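PDB 2VOA: exodeoxyribonuclease III, which probably cleaves DNA at abasic sites as an AP endonuclease of the exonuclease III family, with magnesium or manganese as cofactor. Local coordinates for residues L2-F7 against P28-M33. The protein carries 1 engineered substitution. Residues are numbered along the deposited sequence; the frame is centred on the assembly and turned at random.
Sequences LKIATF and PDILCM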
loop_
_atom_site.group_PDB
_atom_site.type_symbol
_atom_site.label_atom_id
_atom_site.label_comp_id
_atom_site.label_asym_id
_atom_site.label_seq_id
_atom_site.Cartn_x
_atom_site.Cartn_y
_atom_site.Cartn_z
ATOM N N LEU A 2 17.523 29.229 12.028
ATOM C CA LEU A 2 17.829 28.260 10.975
ATOM C C LEU A 2 17.442 26.872 11.492
ATOM O O LEU A 2 17.860 26.464 12.575
ATOM C CB LEU A 2 19.323 28.287 10.684
ATOM C CG LEU A 2 19.962 27.296 9.716
ATOM C CD1 LEU A 2 19.595 27.623 8.291
ATOM C CD2 LEU A 2 21.482 27.393 9.931
ATOM N N LYS A 3 16.660 26.152 10.696
ATOM C CA LYS A 3 16.165 24.835 11.101
ATOM C C LYS A 3 16.668 23.767 10.136
ATOM O O LYS A 3 16.439 23.856 8.927
ATOM C CB LYS A 3 14.626 24.847 11.183
ATOM C CG LYS A 3 14.033 23.498 11.639
ATOM C CD LYS A 3 12.494 23.474 11.646
ATOM C CE LYS A 3 11.902 24.371 12.723
ATOM N NZ LYS A 3 10.394 24.446 12.643
ATOM N N ILE A 4 17.337 22.754 10.687
ATOM C CA ILE A 4 17.910 21.661 9.885
ATOM C C ILE A 4 17.410 20.335 10.422
ATOM O O ILE A 4 17.451 20.102 11.636
ATOM C CB ILE A 4 19.464 21.724 9.870
ATOM C CG1 ILE A 4 19.915 23.047 9.259
ATOM C CG2 ILE A 4 20.040 20.557 9.006
ATOM C CD1 ILE A 4 21.394 23.408 9.524
ATOM N N ALA A 5 16.921 19.474 9.537
ATOM C CA ALA A 5 16.383 18.195 9.991
ATOM C C ALA A 5 16.989 17.038 9.211
ATOM O O ALA A 5 17.535 17.224 8.107
ATOM C CB ALA A 5 14.870 18.198 9.867
ATOM N N THR A 6 16.894 15.849 9.793
ATOM C CA THR A 6 17.307 14.610 9.129
ATOM C C THR A 6 16.231 13.540 9.296
ATOM O O THR A 6 15.621 13.423 10.368
ATOM C CB THR A 6 18.729 14.121 9.603
ATOM O OG1 THR A 6 19.113 12.943 8.881
ATOM C CG2 THR A 6 18.807 13.831 11.097
ATOM N N PHE A 7 16.017 12.729 8.262
ATOM C CA PHE A 7 14.878 11.771 8.268
ATOM C C PHE A 7 15.154 10.598 7.343
ATOM O O PHE A 7 15.241 10.798 6.131
ATOM C CB PHE A 7 13.608 12.532 7.825
ATOM C CG PHE A 7 12.293 11.776 7.971
ATOM C CD1 PHE A 7 12.150 10.658 8.792
ATOM C CD2 PHE A 7 11.171 12.240 7.282
ATOM C CE1 PHE A 7 10.903 10.005 8.910
ATOM C CE2 PHE A 7 9.930 11.601 7.387
ATOM C CZ PHE A 7 9.791 10.479 8.204
ATOM N N PRO A 28 11.328 23.414 7.543
ATOM C CA PRO A 28 12.764 23.490 7.830
ATOM C C PRO A 28 13.481 24.184 6.682
ATOM O O PRO A 28 13.015 24.127 5.534
ATOM C CB PRO A 28 13.193 22.014 7.896
ATOM C CG PRO A 28 12.185 21.286 6.979
ATOM C CD PRO A 28 10.889 22.021 7.280
ATOM N N ASP A 29 14.612 24.820 6.972
ATOM C CA ASP A 29 15.482 25.309 5.907
ATOM C C ASP A 29 16.135 24.207 5.069
ATOM O O ASP A 29 16.305 24.342 3.846
ATOM C CB ASP A 29 16.519 26.254 6.525
ATOM C CG ASP A 29 15.847 27.445 7.192
ATOM O OD1 ASP A 29 15.655 27.399 8.429
ATOM O OD2 ASP A 29 15.450 28.406 6.477
ATOM N N ILE A 30 16.495 23.117 5.732
ATOM C CA ILE A 30 17.210 22.012 5.095
ATOM C C ILE A 30 16.634 20.717 5.691
ATOM O O ILE A 30 16.514 20.618 6.925
ATOM C CB ILE A 30 18.731 22.093 5.438
ATOM C CG1 ILE A 30 19.352 23.338 4.805
ATOM C CG2 ILE A 30 19.440 20.843 4.951
ATOM C CD1 ILE A 30 20.684 23.746 5.356
ATOM N N LEU A 31 16.251 19.754 4.834
ATOM C CA LEU A 31 15.881 18.389 5.296
ATOM C C LEU A 31 16.743 17.383 4.561
ATOM O O LEU A 31 16.622 17.249 3.325
ATOM C CB LEU A 31 14.400 18.076 5.021
ATOM C CG LEU A 31 14.013 16.612 5.291
ATOM C CD1 LEU A 31 14.077 16.277 6.771
ATOM C CD2 LEU A 31 12.624 16.281 4.715
ATOM N N CYS A 32 17.605 16.694 5.318
ATOM C CA CYS A 32 18.386 15.561 4.784
ATOM C C CYS A 32 17.568 14.278 4.871
ATOM O O CYS A 32 16.981 14.001 5.915
ATOM C CB CYS A 32 19.692 15.377 5.555
ATOM S SG CYS A 32 20.752 16.799 5.369
ATOM N N MET A 33 17.554 13.486 3.811
ATOM C CA MET A 33 16.801 12.239 3.839
ATOM C C MET A 33 17.706 11.064 3.502
ATOM O O MET A 33 18.631 11.212 2.705
ATOM C CB MET A 33 15.661 12.296 2.806
ATOM C CG MET A 33 14.579 13.281 3.158
ATOM S SD MET A 33 13.520 13.659 1.743
ATOM C CE MET A 33 14.424 15.043 1.014
#
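Asp29 reaches across to Lys3 just before strand 30-33 pairs in parallel with strand 2-7, and its side chain extends the ladder by one rung. From CB, which lies 3.4 Å from Lys3 O and 3.8 Å from Leu2 CD1, the chain runs to CG, also against that leucine methyl. CG lies anti to its own carbonyl carbon (chi1 -61°), which sets OD1 at Lys3 N; OD1 accepts a hydrogen bond from that amide, 2.8 Å away, through its anti lone pair, nearly straight at 166°. A carboxylate oxygen thus stands in for a backbone carbonyl. Lys3 O in turn accepts Ile30 N, with a weak second bond from Asp29 N, and the regular parallel ladder follows: Ala5 N to Ile30 O, Cys32 N to Ala5 O, Phe7 N to Cys32 O.

The side chains of Ile4 and Ile30 lie side by side, CG1 to CD1 4.0 Å, facing the second sheet at Val142 and Val101. On the other face Leu31 CD1 touches both Ala5 CB (3.7 Å) and Phe7 CB (3.9 Å), where Ala5 and Phe7 also meet Trp22 and Val19 of helix 16-26, the helix that links the two strands in a beta-alpha-beta unit of this DNase I-like fold. An alanine in place of Asp29 would probably leave the Lys3 amide without its carboxylate acceptor and the Leu2 methyl without part of its cover. The chemistry implies that a side-chain carboxylate can begin a parallel ladder, supplying the acceptor before the second strand starts.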